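Long-range contacts in uncharacterized conserved protein BF1870 (Bacteroides fragilis, PDB 3EWL), which is of unknown function but carries a thioredoxin-like domain with a CxxC pattern at a helix start, consistent with a thiol-disulfide role: residues A[9-14]-A[94-99]; A[69-74]-A[98-103]; A[63-68]-A[88-93]. All coordinates share one frame; numbering follows the deposited sequence.

In this thioredoxin-like domain contacts 2 and 3 use strand 64-70, and contact 1 packs beside its end. Contact 3 pairs strand 64-70 with strand 90-93, the outermost strand on that side of the mixed sheet, and lies nearest the chain's centre. Contacts 1 and 2 both end on helix 98-101, share Ile99, which packs in both, and have centres about 7 Å apart; contact 3 is about 14 Å from contact 1 and about 17 Å from contact 2, centre to centre. Along the chain both segments of contact 3 fall between those of contact 1, while contacts 2 and 3 interleave. Contact 3 builds the sheet edge; contacts 1 and 2 join strand 11-13 and the end of strand 64-70 to the short helix.

Contact 1: A[9-14]-A[94-99]; sequences DFTYVT and NKAGDI
One face of the Phe10 ring is occupied by the CD1 methyl of Ile99, a CH-pi contact with Ile99 CD1 3.7 Å from the ring centroid and 16° off the normal. The methyl is displaced toward the rim near Phe10 CG and CD1, and ND2 of Asn94 comes within 3.9 Å of Phe10 CB. With CG between the backbone N and the carbonyl carbon (chi1 51°), Phe10 turns its ring to this methyl. The second flat group, the Asn94 amide, is held by both ends. Asn94 ND2 donates to Thr11 O at 2.9 Å, in the carbonyl plane, and also to Asp98 OD2 at 2.8 Å. Both acceptors lie within about 5° of the amide plane. Asn94 OD1 accepts a nearly straight bond from Ile99 N at 3.0 Å, so three bonds fix the rotation of the amide and tie the start of the helix to residues 9-14. Two waters extend the seam: one joins Thr11 OG1 to Ala96 N, the other accepts from Thr11 N and donates to Asp98 OD1 at 2.6 Å. A type I turn from Asn94 to Gly97, the N-cap residue, leads into helix 98-101. Strand 11-13 pairs with strand 19-21 on one side, through Tyr12 and Ser20, and Val13 bonds to Trp93 of strand 90-93; Phe10 also touches Ile69 of strand 64-70.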
# COMPACT_ATOMS: atom_id res chain seq x y z
N ASP A 9 1.19 10.43 -7.57
CA ASP A 9 0.05 9.71 -8.10
C ASP A 9 0.49 8.72 -9.18
O ASP A 9 1.50 8.93 -9.88
CB ASP A 9 -0.97 10.73 -8.63
CG ASP A 9 -2.38 10.18 -8.68
OD1 ASP A 9 -2.61 9.06 -8.13
OD2 ASP A 9 -3.27 10.86 -9.28
N PHE A 10 -0.25 7.63 -9.29
CA PHE A 10 -0.02 6.59 -10.31
C PHE A 10 -1.32 5.82 -10.54
O PHE A 10 -2.26 5.90 -9.73
CB PHE A 10 1.06 5.60 -9.84
CG PHE A 10 0.80 5.05 -8.47
CD1 PHE A 10 0.12 3.84 -8.30
CD2 PHE A 10 1.24 5.74 -7.35
CE1 PHE A 10 -0.13 3.34 -7.02
CE2 PHE A 10 0.97 5.25 -6.04
CZ PHE A 10 0.30 4.05 -5.90
N THR A 11 -1.34 5.04 -11.61
CA THR A 11 -2.49 4.20 -11.88
C THR A 11 -2.18 2.75 -11.49
O THR A 11 -1.01 2.38 -11.33
CB THR A 11 -2.88 4.25 -13.36
OG1 THR A 11 -1.74 3.93 -14.15
CG2 THR A 11 -3.36 5.69 -13.73
N TYR A 12 -3.22 1.93 -11.37
CA TYR A 12 -3.04 0.52 -11.06
C TYR A 12 -4.25 -0.24 -11.55
O TYR A 12 -5.31 0.37 -11.81
CB TYR A 12 -2.85 0.28 -9.55
CG TYR A 12 -4.01 0.74 -8.72
CD1 TYR A 12 -5.03 -0.15 -8.38
CD2 TYR A 12 -4.10 2.07 -8.26
CE1 TYR A 12 -6.14 0.26 -7.63
CE2 TYR A 12 -5.22 2.51 -7.51
CZ TYR A 12 -6.22 1.60 -7.20
OH TYR A 12 -7.29 2.00 -6.47
N VAL A 13 -4.10 -1.55 -11.68
CA VAL A 13 -5.22 -2.44 -11.96
C VAL A 13 -5.32 -3.46 -10.85
O VAL A 13 -4.32 -3.81 -10.20
CB VAL A 13 -5.12 -3.11 -13.35
CG1 VAL A 13 -3.92 -4.07 -13.42
CG2 VAL A 13 -6.48 -3.78 -13.71
N THR A 14 -6.56 -3.87 -10.57
CA THR A 14 -6.78 -4.99 -9.67
C THR A 14 -7.16 -6.22 -10.47
O THR A 14 -7.47 -6.16 -11.68
CB THR A 14 -7.86 -4.71 -8.63
OG1 THR A 14 -9.14 -4.71 -9.28
CG2 THR A 14 -7.64 -3.38 -7.97
N ASN A 94 0.92 -1.84 -10.73
CA ASN A 94 1.25 -0.63 -11.51
C ASN A 94 1.59 -1.05 -12.94
O ASN A 94 2.76 -1.09 -13.32
CB ASN A 94 2.41 0.11 -10.85
CG ASN A 94 2.79 1.43 -11.55
OD1 ASN A 94 3.98 1.67 -11.80
ND2 ASN A 94 1.79 2.30 -11.86
N LYS A 95 0.56 -1.43 -13.70
CA LYS A 95 0.68 -1.95 -15.08
C LYS A 95 1.45 -0.93 -15.93
O LYS A 95 2.30 -1.33 -16.74
CB LYS A 95 -0.72 -2.21 -15.65
CG LYS A 95 -0.85 -2.83 -17.07
CD LYS A 95 -2.35 -3.15 -17.35
CE LYS A 95 -2.60 -3.71 -18.77
NZ LYS A 95 -2.16 -2.71 -19.85
N ALA A 96 1.19 0.35 -15.70
CA ALA A 96 1.91 1.41 -16.45
C ALA A 96 3.44 1.37 -16.26
O ALA A 96 4.17 1.79 -17.16
CB ALA A 96 1.33 2.81 -16.14
N GLY A 97 3.92 0.82 -15.13
CA GLY A 97 5.35 0.68 -14.86
C GLY A 97 6.06 1.98 -14.49
O GLY A 97 7.27 2.01 -14.35
N ASP A 98 5.31 3.07 -14.31
CA ASP A 98 5.92 4.39 -14.08
C ASP A 98 6.48 4.60 -12.68
O ASP A 98 7.33 5.48 -12.50
CB ASP A 98 4.95 5.53 -14.41
CG ASP A 98 3.55 5.30 -13.83
OD1 ASP A 98 2.69 6.20 -13.96
OD2 ASP A 98 3.27 4.22 -13.25
N ILE A 99 6.02 3.83 -11.70
CA ILE A 99 6.60 3.92 -10.35
C ILE A 99 8.10 3.59 -10.38
O ILE A 99 8.91 4.31 -9.82
CB ILE A 99 5.87 3.01 -9.35
CG1 ILE A 99 4.49 3.62 -8.99
CG2 ILE A 99 6.73 2.81 -8.03
CD1 ILE A 99 3.59 2.65 -8.25
O HOH W 1 -1.34 0.95 -14.30
O HOH W 2 0.17 5.78 -13.81

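Contact 2: A[69-74]-A[98-103]; sequences IYPDEN and DIRTRQ
Within the thioredoxin-like fold, this contact joins the C-terminal end of strand 64-70 and the loop after it to the short helix 98-101. Its polar part is a bidentate salt bridge between Asp72 and Arg100. The arginine grips side-on, Arg100 NE reaching Asp72 OD1 at 2.7 Å and Arg100 NH2 reaching Asp72 OD2 at 2.9 Å, and both N-H groups point nearly straight at their oxygens. Carboxylate and guanidinium planes differ by only 16°. OD2 uses its syn lone pair, whereas NE meets OD1 on the syn side but 18° out of the carboxylate plane. A bend in the arginine chain at chi2 brings the guanidinium back over the loop, where Pro71 CG lies over one of its faces, 4.0 Å from Arg100 NH2. Two bonds and a covered face together restrict how the group can turn; NH1 makes a further, weak bond to Ile107 O. The apolar part rests on methyl contacts. Ile69 CG2 touches Ile99 CD1 at 4.0 Å, and Pro71 CB approaches Ile99 CG2 at 4.2 Å, so the terminal CD1 methyl and the CG2 branch methyl of Ile99 meet the strand and the loop respectively. Phe34 of strand 29-34 touches both isoleucines. Backbone to backbone, the link is made by a water, which donates to Pro71 O at 2.7 Å and accepts from Arg100 N at 3.2 Å.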
# COMPACT_ATOMS: atom_id res chain seq x y z
N ILE A 69 0.43 -2.36 -3.54
CA ILE A 69 0.84 -2.16 -4.89
C ILE A 69 2.08 -2.98 -5.25
O ILE A 69 3.13 -2.87 -4.58
CB ILE A 69 1.15 -0.64 -5.14
CG1 ILE A 69 -0.11 0.21 -4.93
CG2 ILE A 69 1.70 -0.41 -6.55
CD1 ILE A 69 -1.30 -0.15 -5.96
N TYR A 70 1.98 -3.77 -6.32
CA TYR A 70 3.16 -4.46 -6.88
C TYR A 70 3.69 -3.60 -8.02
O TYR A 70 2.94 -3.24 -8.90
CB TYR A 70 2.76 -5.85 -7.39
CG TYR A 70 3.88 -6.59 -8.12
CD1 TYR A 70 5.13 -6.84 -7.49
CD2 TYR A 70 3.69 -7.05 -9.41
CE1 TYR A 70 6.15 -7.52 -8.18
CE2 TYR A 70 4.68 -7.73 -10.10
CZ TYR A 70 5.90 -7.98 -9.49
OH TYR A 70 6.86 -8.66 -10.24
N PRO A 71 4.98 -3.20 -7.96
CA PRO A 71 5.52 -2.24 -8.90
C PRO A 71 6.34 -2.84 -10.03
O PRO A 71 6.75 -2.09 -10.93
CB PRO A 71 6.44 -1.36 -8.04
CG PRO A 71 6.86 -2.26 -6.92
CD PRO A 71 5.84 -3.37 -6.76
N ASP A 72 6.55 -4.16 -10.00
CA ASP A 72 7.46 -4.80 -10.96
C ASP A 72 6.72 -5.55 -12.08
O ASP A 72 5.55 -5.18 -12.37
CB ASP A 72 8.57 -5.56 -10.24
CG ASP A 72 9.43 -4.61 -9.38
OD1 ASP A 72 9.90 -3.60 -9.96
OD2 ASP A 72 9.61 -4.79 -8.14
N GLU A 73 7.36 -6.53 -12.72
CA GLU A 73 6.86 -6.98 -14.03
C GLU A 73 6.27 -8.38 -14.13
O GLU A 73 5.66 -8.76 -15.14
CB GLU A 73 7.94 -6.78 -15.09
CG GLU A 73 7.76 -5.43 -15.80
CD GLU A 73 8.96 -5.00 -16.61
OE1 GLU A 73 9.57 -5.86 -17.30
OE2 GLU A 73 9.29 -3.79 -16.56
N ASN A 74 6.43 -9.15 -13.05
CA ASN A 74 5.81 -10.48 -12.93
C ASN A 74 4.31 -10.46 -12.68
O ASN A 74 3.86 -10.90 -11.61
CB ASN A 74 6.44 -11.24 -11.78
CG ASN A 74 7.44 -12.20 -12.23
OD1 ASN A 74 8.45 -11.80 -12.86
ND2 ASN A 74 7.21 -13.50 -11.93
N ASP A 98 5.31 3.07 -14.31
CA ASP A 98 5.92 4.39 -14.08
C ASP A 98 6.48 4.60 -12.68
O ASP A 98 7.33 5.48 -12.50
CB ASP A 98 4.95 5.53 -14.41
CG ASP A 98 3.55 5.30 -13.83
OD1 ASP A 98 2.69 6.20 -13.96
OD2 ASP A 98 3.27 4.22 -13.25
N ILE A 99 6.02 3.83 -11.70
CA ILE A 99 6.60 3.92 -10.35
C ILE A 99 8.10 3.59 -10.38
O ILE A 99 8.91 4.31 -9.82
CB ILE A 99 5.87 3.01 -9.35
CG1 ILE A 99 4.49 3.62 -8.99
CG2 ILE A 99 6.73 2.81 -8.03
CD1 ILE A 99 3.59 2.65 -8.25
N ARG A 100 8.47 2.55 -11.10
CA ARG A 100 9.87 2.23 -11.29
C ARG A 100 10.50 3.14 -12.33
O ARG A 100 11.49 3.75 -12.05
CB ARG A 100 10.04 0.77 -11.68
CG ARG A 100 9.64 -0.21 -10.55
CD ARG A 100 10.61 -0.17 -9.36
NE ARG A 100 10.53 -1.41 -8.56
CZ ARG A 100 10.95 -1.50 -7.30
NH1 ARG A 100 11.50 -0.44 -6.71
NH2 ARG A 100 10.82 -2.64 -6.63
N THR A 101 9.94 3.26 -13.52
CA THR A 101 10.66 4.00 -14.57
C THR A 101 10.84 5.48 -14.26
O THR A 101 11.81 6.05 -14.69
CB THR A 101 10.08 3.80 -15.99
OG1 THR A 101 8.73 4.26 -16.03
CG2 THR A 101 10.11 2.34 -16.37
N ARG A 102 9.94 6.09 -13.49
CA ARG A 102 10.15 7.47 -13.05
C ARG A 102 10.58 7.54 -11.58
O ARG A 102 10.74 8.63 -11.04
CB ARG A 102 8.90 8.32 -13.27
CG ARG A 102 8.40 8.33 -14.70
CD ARG A 102 7.30 9.36 -14.92
NE ARG A 102 6.82 9.37 -16.32
CZ ARG A 102 5.82 10.15 -16.76
NH1 ARG A 102 5.20 10.97 -15.91
NH2 ARG A 102 5.45 10.12 -18.03
N GLN A 103 10.76 6.39 -10.94
CA GLN A 103 11.21 6.35 -9.56
C GLN A 103 10.28 7.18 -8.66
O GLN A 103 10.74 8.03 -7.90
CB GLN A 103 12.64 6.89 -9.50
CG GLN A 103 13.28 6.74 -8.19
CD GLN A 103 14.31 5.65 -8.23
OE1 GLN A 103 14.36 4.78 -7.34
NE2 GLN A 103 15.14 5.66 -9.28
O HOH W 3 6.31 0.37 -11.83

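Contact 3: A[63-68]-A[88-93]; sequences TLRVLA and GWIVGW
Strands 64-68 and 90-93 run parallel, their axes 4.8 Å apart and 27° from aligned, with Leu67 paired to Ile90 and Ala68 to Val91. Three backbone bonds stitch them: Ile90 N to Val66 O, Ala68 N to Ile90 O and Gly92 N to Ala68 O, the last at 2.7 Å. Ile90 bonds through both its N and its O to residues on either side of Leu67, as parallel pairing requires. One residue before the Leu67-Ile90 pair, the Val66 side chain sits over one face of the Trp89 indole, a CH-pi contact. Val66 CB stands 3.7 Å from the centroid of the Trp89 five-membered ring, 10° off the normal, while Val66 CG1 reaches Trp89 CD2 at 3.4 Å and CG2 faces the NE1 end. Val66 has CG1 anti to its backbone N (chi1 -178°), which spreads the two methyls along the indole. Ala68 CB comes to Trp89 CE3 at 3.9 Å. On the other face of the sheet Leu67 CD1 packs on Ile90 CG2 at 3.6 Å, and the bent chain of Arg65 brings NH1 to 3.5 Å from Ile90 CD1. A water links Val66 N to Gly88 O. Trp89 also meets Phe33 and Phe49 edge-to-face. Helix 75-82 connects the two strands, and Val91 packs on its Trp78 and Ala82: a beta-alpha-beta crossover at the edge of the central sheet of a thioredoxin-like fold.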
# COMPACT_ATOMS: atom_id res chain seq x y z
N THR A 63 -11.80 4.04 7.35
CA THR A 63 -10.95 5.12 7.91
C THR A 63 -9.52 5.03 7.41
O THR A 63 -8.86 6.05 7.18
CB THR A 63 -10.89 5.01 9.42
OG1 THR A 63 -12.22 4.94 9.92
CG2 THR A 63 -10.20 6.21 10.05
N LEU A 64 -9.04 3.81 7.30
CA LEU A 64 -7.71 3.55 6.78
C LEU A 64 -7.84 2.56 5.61
O LEU A 64 -8.25 1.43 5.77
CB LEU A 64 -6.80 2.99 7.85
CG LEU A 64 -5.49 2.38 7.34
CD1 LEU A 64 -4.54 3.48 6.91
CD2 LEU A 64 -4.91 1.58 8.48
N ARG A 65 -7.47 3.04 4.44
CA ARG A 65 -7.48 2.32 3.23
C ARG A 65 -6.09 1.71 3.04
O ARG A 65 -5.09 2.44 3.09
CB ARG A 65 -7.65 3.36 2.14
CG ARG A 65 -9.02 3.57 1.75
CD ARG A 65 -9.33 2.60 0.66
NE ARG A 65 -10.73 2.78 0.37
CZ ARG A 65 -11.60 1.79 0.27
NH1 ARG A 65 -11.20 0.52 0.37
NH2 ARG A 65 -12.84 2.10 0.04
N VAL A 66 -5.99 0.40 2.82
CA VAL A 66 -4.72 -0.15 2.39
C VAL A 66 -4.73 -0.36 0.93
O VAL A 66 -5.63 -1.08 0.36
CB VAL A 66 -4.36 -1.44 3.05
CG1 VAL A 66 -2.96 -1.90 2.55
CG2 VAL A 66 -4.36 -1.25 4.60
N LEU A 67 -3.75 0.29 0.29
CA LEU A 67 -3.50 0.10 -1.10
C LEU A 67 -2.16 -0.62 -1.25
O LEU A 67 -1.09 -0.02 -1.12
CB LEU A 67 -3.52 1.45 -1.83
CG LEU A 67 -3.21 1.41 -3.33
CD1 LEU A 67 -4.16 0.46 -4.09
CD2 LEU A 67 -3.26 2.81 -3.88
N ALA A 68 -2.24 -1.91 -1.52
CA ALA A 68 -1.09 -2.76 -1.71
C ALA A 68 -0.79 -2.77 -3.21
O ALA A 68 -1.66 -3.15 -4.06
CB ALA A 68 -1.41 -4.19 -1.17
N GLY A 88 -10.03 -7.05 2.51
CA GLY A 88 -10.26 -5.62 2.77
C GLY A 88 -9.24 -4.68 2.14
O GLY A 88 -9.53 -3.51 1.93
N TRP A 89 -8.03 -5.16 1.87
CA TRP A 89 -7.00 -4.38 1.16
C TRP A 89 -7.32 -4.32 -0.31
O TRP A 89 -7.78 -5.31 -0.90
CB TRP A 89 -5.62 -5.03 1.30
CG TRP A 89 -5.04 -5.01 2.71
CD1 TRP A 89 -5.73 -4.85 3.91
CD2 TRP A 89 -3.67 -5.20 3.07
NE1 TRP A 89 -4.86 -4.92 4.97
CE2 TRP A 89 -3.59 -5.11 4.49
CE3 TRP A 89 -2.49 -5.42 2.33
CZ2 TRP A 89 -2.38 -5.25 5.18
CZ3 TRP A 89 -1.28 -5.56 3.01
CH2 TRP A 89 -1.23 -5.47 4.42
N ILE A 90 -7.08 -3.16 -0.90
CA ILE A 90 -7.10 -3.03 -2.34
C ILE A 90 -5.73 -3.52 -2.81
O ILE A 90 -4.73 -3.08 -2.29
CB ILE A 90 -7.35 -1.58 -2.72
CG1 ILE A 90 -8.72 -1.16 -2.21
CG2 ILE A 90 -7.25 -1.35 -4.29
CD1 ILE A 90 -8.93 0.34 -2.33
N VAL A 91 -5.71 -4.47 -3.76
CA VAL A 91 -4.47 -5.09 -4.21
C VAL A 91 -4.30 -4.74 -5.69
O VAL A 91 -5.16 -5.11 -6.50
CB VAL A 91 -4.56 -6.61 -4.04
CG1 VAL A 91 -3.29 -7.29 -4.59
CG2 VAL A 91 -4.77 -6.93 -2.58
N GLY A 92 -3.22 -4.02 -6.03
CA GLY A 92 -3.06 -3.49 -7.39
C GLY A 92 -1.69 -3.71 -8.01
O GLY A 92 -0.72 -3.89 -7.30
N TRP A 93 -1.62 -3.71 -9.33
CA TRP A 93 -0.36 -3.80 -10.07
C TRP A 93 -0.22 -2.50 -10.85
O TRP A 93 -1.13 -2.14 -11.57
CB TRP A 93 -0.40 -4.99 -11.05
CG TRP A 93 0.74 -5.06 -12.08
CD1 TRP A 93 2.07 -4.91 -11.82
CD2 TRP A 93 0.64 -5.36 -13.48
NE1 TRP A 93 2.80 -5.07 -12.98
CE2 TRP A 93 1.95 -5.35 -14.01
CE3 TRP A 93 -0.44 -5.66 -14.34
CZ2 TRP A 93 2.22 -5.59 -15.38
CZ3 TRP A 93 -0.18 -5.89 -15.70
CH2 TRP A 93 1.15 -5.85 -16.21
O HOH W 4 -8.68 -0.73 2.36